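Sensory box/GGDEF domain protein (Colwellia psychrerythraea, PDB 3LYX) probably senses a signal through this N-terminal PAS domain and relays it to a GGDEF domain, the kind that makes cyclic di-GMP from GTP. Local coordinates at residues 19-24 with 34-39; 26-31 with 49-54; 40-45 with 85-90. All blocks are in the same frame, centred on the assembly; numbering follows the deposited sequence.

This PAS domain illustrates interlocked loop closure. From the N terminus, contact 1 closes first: strand 19-24 runs into strand 29-32, and helix 34-40 then returns to the start of the first strand. Contact 2 starts inside that loop, on 26-31, and closes later at 49-54, so contacts 1 and 2 cross; Val-22 pairs with Ile-30 and Asp-31, making strands 19-24 and 29-32 sheet neighbours. Contact 3 opens at 40-45, inside contact 2, and closes at 85-90, crossing it as well. Contacts 1 and 3 stand in series. Together the three fasten helix 34-40 to strand 19-24 and to the turn after strand 78-85, and the loop after helix 44-47 to the entry of strand 29-32.

Contact 1: 19-24 with 34-39; sequences AIVVTD and KGSETL
Ala-19, at the start of strand 19-24, sets its methyl against helix 34-40. Its CB lies 3.4 Å from Ser-36 CA, tighter than ordinary carbon contact, and 3.6 Å from Leu-39 CD2, with the carbonyl of Gly-35 on the same helix also close. At Gly-35 the lack of a side chain matters, since a CB there would press on Ala-19 CA. Next comes Ile-20, whose carbonyl O lies 2.8 Å from Ser-36 OG, within hydrogen-bonding distance. The serine hydroxyl points at the strand because OG is anti to its own carbonyl carbon (chi1 -66°). Beside this polar pair, Asn-33 OD1 accepts from the backbone N of both Ile-20 and Ser-36, so one amide oxygen couples strand to helix. Val-21 finishes the contact, its CG2 branch packing 3.3 Å from Ser-36 OG while the same side chain also touches Ile-29 and Trp-32. The two axes pass 5.7 Å apart at 108°. A strand hairpin followed at once by a short helix packed back against the start of the first strand is the opening of the PAS fold.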
ATOM      1  N   ALA B  19       4.402   2.034  -4.507  1.00 23.73           N
ATOM      2  CA  ALA B  19       4.719   1.213  -5.673  1.00 23.06           C
ATOM      3  C   ALA B  19       5.246  -0.115  -5.137  1.00 24.53           C
ATOM      4  O   ALA B  19       6.331  -0.180  -4.540  1.00 23.66           O
ATOM      5  CB  ALA B  19       5.776   1.897  -6.517  1.00 26.16           C
ATOM      6  N   ILE B  20       4.460  -1.171  -5.321  1.00 25.64           N
ATOM      7  CA  ILE B  20       4.845  -2.500  -4.871  1.00 26.72           C
ATOM      8  C   ILE B  20       5.459  -3.267  -6.041  1.00 26.77           C
ATOM      9  O   ILE B  20       4.887  -3.308  -7.131  1.00 26.35           O
ATOM     10  CB  ILE B  20       3.624  -3.315  -4.370  1.00 26.19           C
ATOM     11  CG1 ILE B  20       2.878  -2.547  -3.269  1.00 29.63           C
ATOM     12  CG2 ILE B  20       4.084  -4.672  -3.838  1.00 25.10           C
ATOM     13  CD1 ILE B  20       3.729  -2.240  -2.062  1.00 34.14           C
ATOM     14  N   VAL B  21       6.628  -3.860  -5.821  1.00 26.74           N
ATOM     15  CA  VAL B  21       7.283  -4.655  -6.855  1.00 25.81           C
ATOM     16  C   VAL B  21       7.724  -5.956  -6.211  1.00 25.22           C
ATOM     17  O   VAL B  21       8.598  -5.966  -5.336  1.00 24.28           O
ATOM     18  CB  VAL B  21       8.522  -3.945  -7.443  1.00 25.56           C
ATOM     19  CG1 VAL B  21       9.145  -4.801  -8.547  1.00 28.69           C
ATOM     20  CG2 VAL B  21       8.129  -2.587  -7.992  1.00 28.61           C
ATOM     21  N   VAL B  22       7.099  -7.048  -6.636  1.00 23.94           N
ATOM     22  CA  VAL B  22       7.410  -8.369  -6.116  1.00 24.83           C
ATOM     23  C   VAL B  22       8.311  -9.093  -7.118  1.00 25.89           C
ATOM     24  O   VAL B  22       7.993  -9.136  -8.304  1.00 23.64           O
ATOM     25  CB  VAL B  22       6.124  -9.176  -5.914  1.00 24.60           C
ATOM     26  CG1 VAL B  22       6.437 -10.502  -5.247  1.00 25.32           C
ATOM     27  CG2 VAL B  22       5.129  -8.361  -5.085  1.00 25.87           C
ATOM     28  N   THR B  23       9.422  -9.657  -6.641  1.00 24.91           N
ATOM     29  CA  THR B  23      10.371 -10.362  -7.512  1.00 26.00           C
ATOM     30  C   THR B  23      10.663 -11.788  -7.070  1.00 27.25           C
ATOM     31  O   THR B  23      10.362 -12.171  -5.935  1.00 26.61           O
ATOM     32  CB  THR B  23      11.735  -9.635  -7.570  1.00 25.10           C
ATOM     33  OG1 THR B  23      12.250  -9.495  -6.241  1.00 22.92           O
ATOM     34  CG2 THR B  23      11.599  -8.260  -8.208  1.00 24.36           C
ATOM     35  N   ASP B  24      11.253 -12.577  -7.968  1.00 29.26           N
ATOM     36  CA  ASP B  24      11.607 -13.946  -7.621  1.00 29.84           C
ATOM     37  C   ASP B  24      13.026 -13.946  -7.083  1.00 30.66           C
ATOM     38  O   ASP B  24      13.644 -12.889  -6.952  1.00 27.08           O
ATOM     39  CB  ASP B  24      11.490 -14.907  -8.821  1.00 30.27           C
ATOM     40  CG  ASP B  24      12.399 -14.529  -9.996  1.00 32.90           C
ATOM     41  OD1 ASP B  24      13.420 -13.832  -9.799  1.00 32.00           O
ATOM     42  OD2 ASP B  24      12.084 -14.955 -11.128  1.00 30.39           O
ATOM     43  N   LYS B  34      -0.568  -0.836  -9.525  1.00 26.66           N
ATOM     44  CA  LYS B  34      -0.768   0.440 -10.208  1.00 27.45           C
ATOM     45  C   LYS B  34       0.219   1.485  -9.721  1.00 27.33           C
ATOM     46  O   LYS B  34       0.709   2.308 -10.505  1.00 26.33           O
ATOM     47  CB  LYS B  34      -2.194   0.947  -9.990  1.00 30.74           C
ATOM     48  CG  LYS B  34      -3.292  -0.035 -10.408  1.00 36.10           C
ATOM     49  CD  LYS B  34      -3.250  -0.353 -11.901  1.00 39.74           C
ATOM     50  CE  LYS B  34      -4.337  -1.358 -12.276  1.00 42.86           C
ATOM     51  NZ  LYS B  34      -4.361  -1.675 -13.739  1.00 43.67           N
ATOM     52  N   GLY B  35       0.502   1.452  -8.420  1.00 26.40           N
ATOM     53  CA  GLY B  35       1.442   2.391  -7.840  1.00 25.91           C
ATOM     54  C   GLY B  35       2.788   2.378  -8.542  1.00 24.57           C
ATOM     55  O   GLY B  35       3.392   3.427  -8.755  1.00 24.31           O
ATOM     56  N   SER B  36       3.264   1.191  -8.904  1.00 25.85           N
ATOM     57  CA  SER B  36       4.551   1.084  -9.584  1.00 27.18           C
ATOM     58  C   SER B  36       4.448   1.636 -11.004  1.00 26.51           C
ATOM     59  O   SER B  36       5.398   2.224 -11.520  1.00 25.95           O
ATOM     60  CB  SER B  36       5.021  -0.371  -9.605  1.00 28.91           C
ATOM     61  OG  SER B  36       5.305  -0.827  -8.289  1.00 31.24           O
ATOM     62  N   GLU B  37       3.294   1.450 -11.636  1.00 29.25           N
ATOM     63  CA  GLU B  37       3.101   1.974 -12.981  1.00 29.76           C
ATOM     64  C   GLU B  37       3.219   3.497 -12.941  1.00 29.92           C
ATOM     65  O   GLU B  37       3.875   4.098 -13.789  1.00 29.55           O
ATOM     66  CB  GLU B  37       1.733   1.575 -13.539  1.00 32.26           C
ATOM     67  CG  GLU B  37       1.312   2.422 -14.742  1.00 34.94           C
ATOM     68  CD  GLU B  37       0.209   1.787 -15.569  1.00 35.53           C
ATOM     69  OE1 GLU B  37      -0.696   1.153 -14.991  1.00 39.45           O
ATOM     70  OE2 GLU B  37       0.245   1.937 -16.806  1.00 36.60           O
ATOM     71  N   THR B  38       2.587   4.109 -11.942  1.00 30.98           N
ATOM     72  CA  THR B  38       2.625   5.560 -11.778  1.00 27.30           C
ATOM     73  C   THR B  38       4.038   6.034 -11.484  1.00 26.77           C
ATOM     74  O   THR B  38       4.486   7.043 -12.026  1.00 28.42           O
ATOM     75  CB  THR B  38       1.709   6.039 -10.615  1.00 28.82           C
ATOM     76  OG1 THR B  38       0.342   5.718 -10.904  1.00 29.00           O
ATOM     77  CG2 THR B  38       1.821   7.549 -10.430  1.00 28.62           C
ATOM     78  N   LEU B  39       4.755   5.302 -10.638  1.00 26.60           N
ATOM     79  CA  LEU B  39       6.109   5.708 -10.276  1.00 26.69           C
ATOM     80  C   LEU B  39       7.179   5.465 -11.329  1.00 27.76           C
ATOM     81  O   LEU B  39       7.954   6.368 -11.650  1.00 29.62           O
ATOM     82  CB  LEU B  39       6.536   5.016  -8.984  1.00 26.60           C
ATOM     83  CG  LEU B  39       7.956   5.287  -8.484  1.00 23.68           C
ATOM     84  CD1 LEU B  39       8.109   6.755  -8.067  1.00 28.67           C
ATOM     85  CD2 LEU B  39       8.231   4.377  -7.311  1.00 24.03           C
TER

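Contact 2: 26-31 with 49-54; sequences QGFIID and GQPVNM
Gly-27 and Val-52 begin a run of three short backbone bonds that join the 26-31 turn and strand start to the loop 49-54. Val-52 N donates to Gly-27 O at 2.6 Å, with an N-H...O angle of 168°. Ile-29 N gives its proton to Gln-50 O over 2.7 Å. Gly-49 N then reaches Ile-29 O, also 2.6 Å away. Gln-50 O further receives a CA-H...O contact from Phe-28 CA, at 3.3 Å. Upstream, Asp-24 OD1 takes up the N-H groups of Gln-26 and Phe-28, while Pro-51, with no N-H to offer, uses its carbonyl for Met-54 N. The pattern is a single antiparallel bridge in which Phe-28 and Pro-51 are a non-hydrogen-bonded pair: the loop after helix 44-47 pairs with the entry to strand 29-32, an outermost strand of the PAS sheet within this chain. On that strand's other side, Ile-30 and Asp-31 form a classic beta bulge opposite Val-22. Among the side chains, the Phe-28 ring crosses Pro-51 obliquely, CE1 standing 3.7 Å from the proline CB. Were Phe-28 an alanine, the ring's packing on Pro-51 CB would be lost, which would probably leave a gap over the proline. Val-52 CG1, set between its own backbone N and carbonyl carbon (chi1 71°), rests 3.2 Å from Gly-27 O, and Ile-29 CG1 approaches Val-52 CA at 4.1 Å.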
ATOM      1  N   GLN B  26      15.635 -14.500  -8.381  1.00 34.65           N
ATOM      2  CA  GLN B  26      16.606 -13.942  -9.308  1.00 34.84           C
ATOM      3  C   GLN B  26      16.334 -12.511  -9.756  1.00 34.12           C
ATOM      4  O   GLN B  26      16.898 -12.046 -10.745  1.00 35.17           O
ATOM      5  CB  GLN B  26      16.732 -14.864 -10.507  1.00 36.46           C
ATOM      6  CG  GLN B  26      16.995 -16.294 -10.073  1.00 42.47           C
ATOM      7  CD  GLN B  26      17.592 -17.134 -11.167  1.00 43.37           C
ATOM      8  OE1 GLN B  26      17.028 -17.242 -12.254  1.00 47.72           O
ATOM      9  NE2 GLN B  26      18.743 -17.742 -10.888  1.00 43.11           N
ATOM     10  N   GLY B  27      15.466 -11.815  -9.029  1.00 32.15           N
ATOM     11  CA  GLY B  27      15.176 -10.430  -9.353  1.00 29.68           C
ATOM     12  C   GLY B  27      14.287 -10.138 -10.546  1.00 28.94           C
ATOM     13  O   GLY B  27      14.315  -9.024 -11.077  1.00 28.87           O
ATOM     14  N   PHE B  28      13.510 -11.120 -10.983  1.00 28.30           N
ATOM     15  CA  PHE B  28      12.596 -10.914 -12.106  1.00 26.39           C
ATOM     16  C   PHE B  28      11.232 -10.566 -11.526  1.00 27.40           C
ATOM     17  O   PHE B  28      10.758 -11.218 -10.599  1.00 26.39           O
ATOM     18  CB  PHE B  28      12.530 -12.172 -12.980  1.00 26.63           C
ATOM     19  CG  PHE B  28      13.769 -12.380 -13.803  1.00 27.89           C
ATOM     20  CD1 PHE B  28      13.969 -11.650 -14.971  1.00 27.71           C
ATOM     21  CD2 PHE B  28      14.787 -13.216 -13.353  1.00 28.34           C
ATOM     22  CE1 PHE B  28      15.173 -11.742 -15.677  1.00 29.30           C
ATOM     23  CE2 PHE B  28      15.993 -13.312 -14.051  1.00 29.72           C
ATOM     24  CZ  PHE B  28      16.183 -12.570 -15.214  1.00 28.68           C
ATOM     25  N   ILE B  29      10.609  -9.529 -12.069  1.00 27.51           N
ATOM     26  CA  ILE B  29       9.318  -9.072 -11.565  1.00 28.01           C
ATOM     27  C   ILE B  29       8.218 -10.102 -11.762  1.00 28.96           C
ATOM     28  O   ILE B  29       8.007 -10.601 -12.866  1.00 26.98           O
ATOM     29  CB  ILE B  29       8.922  -7.734 -12.229  1.00 28.25           C
ATOM     30  CG1 ILE B  29      10.045  -6.717 -11.990  1.00 30.11           C
ATOM     31  CG2 ILE B  29       7.590  -7.231 -11.672  1.00 26.00           C
ATOM     32  CD1 ILE B  29       9.813  -5.353 -12.597  1.00 32.26           C
ATOM     33  N   ILE B  30       7.528 -10.428 -10.676  1.00 27.60           N
ATOM     34  CA  ILE B  30       6.453 -11.393 -10.743  1.00 28.40           C
ATOM     35  C   ILE B  30       5.097 -10.748 -10.460  1.00 27.16           C
ATOM     36  O   ILE B  30       4.063 -11.291 -10.834  1.00 30.01           O
ATOM     37  CB  ILE B  30       6.710 -12.579  -9.786  1.00 29.17           C
ATOM     38  CG1 ILE B  30       7.052 -12.066  -8.385  1.00 29.90           C
ATOM     39  CG2 ILE B  30       7.829 -13.457 -10.340  1.00 30.22           C
ATOM     40  CD1 ILE B  30       7.241 -13.178  -7.365  1.00 32.56           C
ATOM     41  N   ASP B  31       5.107  -9.591  -9.802  1.00 28.84           N
ATOM     42  CA  ASP B  31       3.873  -8.843  -9.528  1.00 27.02           C
ATOM     43  C   ASP B  31       4.225  -7.359  -9.513  1.00 26.09           C
ATOM     44  O   ASP B  31       5.337  -6.969  -9.149  1.00 26.74           O
ATOM     45  CB  ASP B  31       3.197  -9.281  -8.222  1.00 28.21           C
ATOM     46  CG  ASP B  31       1.656  -9.314  -8.343  1.00 31.79           C
ATOM     47  OD1 ASP B  31       0.995  -9.955  -7.505  1.00 35.71           O
ATOM     48  OD2 ASP B  31       1.100  -8.702  -9.281  1.00 33.24           O
ATOM     49  N   GLY B  49       7.868 -10.276 -15.479  1.00 30.83           N
ATOM     50  CA  GLY B  49       8.736 -11.150 -16.256  1.00 29.84           C
ATOM     51  C   GLY B  49      10.053 -10.499 -16.640  1.00 28.82           C
ATOM     52  O   GLY B  49      10.941 -11.150 -17.201  1.00 30.27           O
ATOM     53  N   GLN B  50      10.175  -9.209 -16.337  1.00 27.04           N
ATOM     54  CA  GLN B  50      11.385  -8.450 -16.634  1.00 27.35           C
ATOM     55  C   GLN B  50      12.296  -8.415 -15.410  1.00 28.28           C
ATOM     56  O   GLN B  50      11.841  -8.602 -14.272  1.00 26.92           O
ATOM     57  CB  GLN B  50      11.056  -7.000 -17.015  1.00 25.67           C
ATOM     58  CG  GLN B  50      10.163  -6.803 -18.232  1.00 28.24           C
ATOM     59  CD  GLN B  50      10.639  -7.548 -19.485  1.00 30.91           C
ATOM     60  OE1 GLN B  50      11.834  -7.551 -19.826  1.00 25.65           O
ATOM     61  NE2 GLN B  50       9.692  -8.167 -20.184  1.00 24.55           N
ATOM     62  N   PRO B  51      13.596  -8.168 -15.630  1.00 26.19           N
ATOM     63  CA  PRO B  51      14.533  -8.112 -14.512  1.00 26.08           C
ATOM     64  C   PRO B  51      14.295  -6.798 -13.785  1.00 26.58           C
ATOM     65  O   PRO B  51      14.131  -5.749 -14.408  1.00 24.90           O
ATOM     66  CB  PRO B  51      15.898  -8.187 -15.200  1.00 24.32           C
ATOM     67  CG  PRO B  51      15.667  -7.467 -16.473  1.00 24.24           C
ATOM     68  CD  PRO B  51      14.283  -7.933 -16.914  1.00 25.56           C
ATOM     69  N   VAL B  52      14.249  -6.857 -12.464  1.00 24.46           N
ATOM     70  CA  VAL B  52      14.009  -5.649 -11.706  1.00 25.97           C
ATOM     71  C   VAL B  52      15.117  -4.617 -11.903  1.00 24.96           C
ATOM     72  O   VAL B  52      14.892  -3.433 -11.674  1.00 23.23           O
ATOM     73  CB  VAL B  52      13.843  -5.956 -10.199  1.00 25.88           C
ATOM     74  CG1 VAL B  52      15.178  -6.367  -9.591  1.00 25.19           C
ATOM     75  CG2 VAL B  52      13.260  -4.750  -9.492  1.00 24.32           C
ATOM     76  N   ASN B  53      16.304  -5.038 -12.349  1.00 24.74           N
ATOM     77  CA  ASN B  53      17.368  -4.055 -12.536  1.00 26.48           C
ATOM     78  C   ASN B  53      17.112  -3.115 -13.714  1.00 27.31           C
ATOM     79  O   ASN B  53      17.859  -2.163 -13.918  1.00 27.13           O
ATOM     80  CB  ASN B  53      18.757  -4.714 -12.672  1.00 28.96           C
ATOM     81  CG  ASN B  53      18.877  -5.631 -13.875  1.00 30.35           C
ATOM     82  OD1 ASN B  53      18.372  -5.337 -14.957  1.00 30.54           O
ATOM     83  ND2 ASN B  53      19.582  -6.745 -13.693  1.00 33.40           N
ATOM     84  N   MET B  54      16.055  -3.372 -14.483  1.00 27.76           N
ATOM     85  CA  MET B  54      15.739  -2.487 -15.597  1.00 28.67           C
ATOM     86  C   MET B  54      15.263  -1.147 -15.007  1.00 28.28           C
ATOM     87  O   MET B  54      15.213  -0.133 -15.708  1.00 27.97           O
ATOM     88  CB  MET B  54      14.676  -3.123 -16.521  1.00 28.26           C
ATOM     89  CG  MET B  54      13.233  -2.665 -16.355  1.00 29.35           C
ATOM     90  SD  MET B  54      12.085  -3.377 -17.616  1.00 28.46           S
ATOM     91  CE  MET B  54      12.413  -2.339 -18.921  1.00 27.93           C
TER

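Contact 3: 40-45 with 85-90; sequences YGYSKE and LHKDGH
Tyr-40 O receives the N-H of Lys-87 at 2.9 Å, the one direct hydrogen bond between the segments. Both backbones bend: Gly-41 leaves helix 34-40 with positive phi (103°), and His-86 to Gly-89 form a type I turn linking strands 78-85 and 91-102. Gly-41 sits so close that a CB would clash with His-86 CE1 and Lys-87 CB. The imidazole of His-86 lies beneath the same carbonyl, with Tyr-40 O 3.2 Å above the plane and over the ring centre. The ring is fixed at its edge by Asp-88 N, which donates in plane to His-86 ND1 at 2.8 Å. Lys-87 crosses Tyr-42, its CB 3.7 Å from the ring centroid, a CH-pi contact over the face; a first torsion anti to the backbone N (chi1 172°) carries CG and CD over the CD1-CE1 side of the ring. Tyr-42 OH donates to a water 2.6 Å off, which donates to Leu-85 O at 2.7 Å. Because ND1 accepts the N-H of Asp-88, it probably carries no proton, consistent with a neutral ring; the Lys-87 side chain meets Tyr-42 through aliphatic carbons, while its backbone N-H makes the direct bond and a water adds an indirect one.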
ATOM      1  N   TYR B  40       7.220   4.245 -11.859  1.00 27.69           N
ATOM      2  CA  TYR B  40       8.236   3.861 -12.829  1.00 28.56           C
ATOM      3  C   TYR B  40       7.889   4.109 -14.292  1.00 31.14           C
ATOM      4  O   TYR B  40       8.792   4.241 -15.132  1.00 31.86           O
ATOM      5  CB  TYR B  40       8.590   2.384 -12.630  1.00 26.75           C
ATOM      6  CG  TYR B  40       9.209   2.081 -11.280  1.00 26.11           C
ATOM      7  CD1 TYR B  40      10.490   2.529 -10.964  1.00 25.30           C
ATOM      8  CD2 TYR B  40       8.503   1.358 -10.308  1.00 23.40           C
ATOM      9  CE1 TYR B  40      11.058   2.266  -9.698  1.00 22.69           C
ATOM     10  CE2 TYR B  40       9.055   1.090  -9.056  1.00 20.99           C
ATOM     11  CZ  TYR B  40      10.332   1.549  -8.758  1.00 22.87           C
ATOM     12  OH  TYR B  40      10.884   1.291  -7.522  1.00 22.55           O
ATOM     13  N   GLY B  41       6.595   4.156 -14.602  1.00 31.86           N
ATOM     14  CA  GLY B  41       6.176   4.406 -15.970  1.00 31.58           C
ATOM     15  C   GLY B  41       5.697   3.195 -16.749  1.00 32.23           C
ATOM     16  O   GLY B  41       4.996   3.348 -17.743  1.00 33.34           O
ATOM     17  N   TYR B  42       6.066   1.996 -16.303  1.00 30.75           N
ATOM     18  CA  TYR B  42       5.683   0.752 -16.979  1.00 30.58           C
ATOM     19  C   TYR B  42       4.375   0.177 -16.444  1.00 30.08           C
ATOM     20  O   TYR B  42       4.092   0.290 -15.251  1.00 31.69           O
ATOM     21  CB  TYR B  42       6.759  -0.311 -16.779  1.00 29.86           C
ATOM     22  CG  TYR B  42       8.155   0.089 -17.192  1.00 31.61           C
ATOM     23  CD1 TYR B  42       8.595  -0.096 -18.508  1.00 33.79           C
ATOM     24  CD2 TYR B  42       9.055   0.604 -16.257  1.00 29.50           C
ATOM     25  CE1 TYR B  42       9.902   0.212 -18.877  1.00 32.21           C
ATOM     26  CE2 TYR B  42      10.358   0.916 -16.614  1.00 31.83           C
ATOM     27  CZ  TYR B  42      10.775   0.714 -17.926  1.00 32.39           C
ATOM     28  OH  TYR B  42      12.073   0.986 -18.275  1.00 31.22           O
ATOM     29  N   SER B  43       3.593  -0.448 -17.325  1.00 28.24           N
ATOM     30  CA  SER B  43       2.323  -1.074 -16.938  1.00 27.78           C
ATOM     31  C   SER B  43       2.645  -2.525 -16.566  1.00 28.52           C
ATOM     32  O   SER B  43       3.758  -2.980 -16.810  1.00 30.43           O
ATOM     33  CB  SER B  43       1.326  -1.039 -18.107  1.00 27.41           C
ATOM     34  OG  SER B  43       1.790  -1.794 -19.221  1.00 24.85           O
ATOM     35  N   LYS B  44       1.690  -3.249 -15.988  1.00 28.47           N
ATOM     36  CA  LYS B  44       1.925  -4.641 -15.597  1.00 29.96           C
ATOM     37  C   LYS B  44       2.454  -5.491 -16.755  1.00 30.94           C
ATOM     38  O   LYS B  44       3.369  -6.300 -16.577  1.00 26.93           O
ATOM     39  CB  LYS B  44       0.646  -5.288 -15.047  1.00 34.96           C
ATOM     40  CG  LYS B  44       0.018  -4.576 -13.858  1.00 40.24           C
ATOM     41  CD  LYS B  44      -1.013  -5.468 -13.162  1.00 45.66           C
ATOM     42  CE  LYS B  44      -1.665  -4.778 -11.952  1.00 46.04           C
ATOM     43  NZ  LYS B  44      -2.569  -3.669 -12.373  1.00 46.65           N
ATOM     44  N   GLU B  45       1.877  -5.302 -17.942  1.00 31.83           N
ATOM     45  CA  GLU B  45       2.291  -6.050 -19.128  1.00 31.58           C
ATOM     46  C   GLU B  45       3.753  -5.803 -19.479  1.00 30.56           C
ATOM     47  O   GLU B  45       4.432  -6.690 -19.983  1.00 30.85           O
ATOM     48  CB  GLU B  45       1.441  -5.662 -20.343  1.00 34.40           C
ATOM     49  CG  GLU B  45      -0.032  -6.013 -20.257  1.00 38.38           C
ATOM     50  CD  GLU B  45      -0.779  -5.124 -19.292  1.00 40.83           C
ATOM     51  OE1 GLU B  45      -0.547  -3.897 -19.320  1.00 41.51           O
ATOM     52  OE2 GLU B  45      -1.602  -5.652 -18.514  1.00 44.17           O
ATOM     53  N   LEU B  85      15.323   4.863 -12.491  1.00 35.20           N
ATOM     54  CA  LEU B  85      15.351   5.149 -13.921  1.00 33.96           C
ATOM     55  C   LEU B  85      13.943   4.933 -14.464  1.00 33.15           C
ATOM     56  O   LEU B  85      13.454   3.799 -14.531  1.00 31.98           O
ATOM     57  CB  LEU B  85      16.341   4.229 -14.644  1.00 33.28           C
ATOM     58  CG  LEU B  85      16.366   4.366 -16.175  1.00 34.29           C
ATOM     59  CD1 LEU B  85      16.717   5.794 -16.562  1.00 31.07           C
ATOM     60  CD2 LEU B  85      17.361   3.385 -16.778  1.00 32.72           C
ATOM     61  N   HIS B  86      13.287   6.032 -14.830  1.00 33.09           N
ATOM     62  CA  HIS B  86      11.923   5.981 -15.341  1.00 33.39           C
ATOM     63  C   HIS B  86      11.898   5.445 -16.764  1.00 34.17           C
ATOM     64  O   HIS B  86      12.903   5.478 -17.464  1.00 34.45           O
ATOM     65  CB  HIS B  86      11.291   7.379 -15.296  1.00 34.90           C
ATOM     66  CG  HIS B  86       9.820   7.390 -15.591  1.00 36.11           C
ATOM     67  ND1 HIS B  86       9.314   7.291 -16.870  1.00 35.49           N
ATOM     68  CD2 HIS B  86       8.746   7.475 -14.769  1.00 37.36           C
ATOM     69  CE1 HIS B  86       7.994   7.316 -16.822  1.00 37.53           C
ATOM     70  NE2 HIS B  86       7.623   7.427 -15.559  1.00 36.43           N
ATOM     71  N   LYS B  87      10.743   4.941 -17.179  1.00 36.41           N
ATOM     72  CA  LYS B  87      10.590   4.400 -18.520  1.00 38.04           C
ATOM     73  C   LYS B  87      10.897   5.455 -19.584  1.00 38.33           C
ATOM     74  O   LYS B  87      11.505   5.143 -20.607  1.00 38.22           O
ATOM     75  CB  LYS B  87       9.171   3.862 -18.725  1.00 35.95           C
ATOM     76  CG  LYS B  87       8.885   3.468 -20.164  1.00 36.85           C
ATOM     77  CD  LYS B  87       7.512   2.862 -20.330  1.00 38.35           C
ATOM     78  CE  LYS B  87       7.187   2.647 -21.806  1.00 41.74           C
ATOM     79  NZ  LYS B  87       8.193   1.788 -22.509  1.00 41.56           N
ATOM     80  N   ASP B  88      10.480   6.697 -19.347  1.00 40.34           N
ATOM     81  CA  ASP B  88      10.721   7.766 -20.315  1.00 41.90           C
ATOM     82  C   ASP B  88      12.160   8.270 -20.279  1.00 43.29           C
ATOM     83  O   ASP B  88      12.478   9.308 -20.860  1.00 42.86           O
ATOM     84  CB  ASP B  88       9.760   8.941 -20.097  1.00 43.94           C
ATOM     85  CG  ASP B  88      10.032   9.697 -18.811  1.00 46.11           C
ATOM     86  OD1 ASP B  88      11.213   9.805 -18.412  1.00 48.01           O
ATOM     87  OD2 ASP B  88       9.063  10.199 -18.204  1.00 47.69           O
ATOM     88  N   GLY B  89      13.020   7.543 -19.570  1.00 43.95           N
ATOM     89  CA  GLY B  89      14.423   7.906 -19.506  1.00 43.83           C
ATOM     90  C   GLY B  89      14.941   8.857 -18.445  1.00 43.58           C
ATOM     91  O   GLY B  89      16.157   8.962 -18.290  1.00 43.82           O
ATOM     92  N   HIS B  90      14.081   9.559 -17.714  1.00 44.37           N
ATOM     93  CA  HIS B  90      14.621  10.473 -16.712  1.00 44.36           C
ATOM     94  C   HIS B  90      15.033   9.731 -15.444  1.00 44.21           C
ATOM     95  O   HIS B  90      14.609   8.601 -15.201  1.00 44.04           O
ATOM     96  CB  HIS B  90      13.630  11.603 -16.382  1.00 46.46           C
ATOM     97  CG  HIS B  90      12.598  11.243 -15.358  1.00 47.00           C
ATOM     98  ND1 HIS B  90      11.351  10.759 -15.691  1.00 47.73           N
ATOM     99  CD2 HIS B  90      12.626  11.311 -14.005  1.00 47.96           C
ATOM    100  CE1 HIS B  90      10.655  10.547 -14.587  1.00 48.28           C
ATOM    101  NE2 HIS B  90      11.406  10.873 -13.551  1.00 48.48           N
TER
HETATM  102  O   HOH W   1      13.618   2.047 -16.515  1.00 41.06           O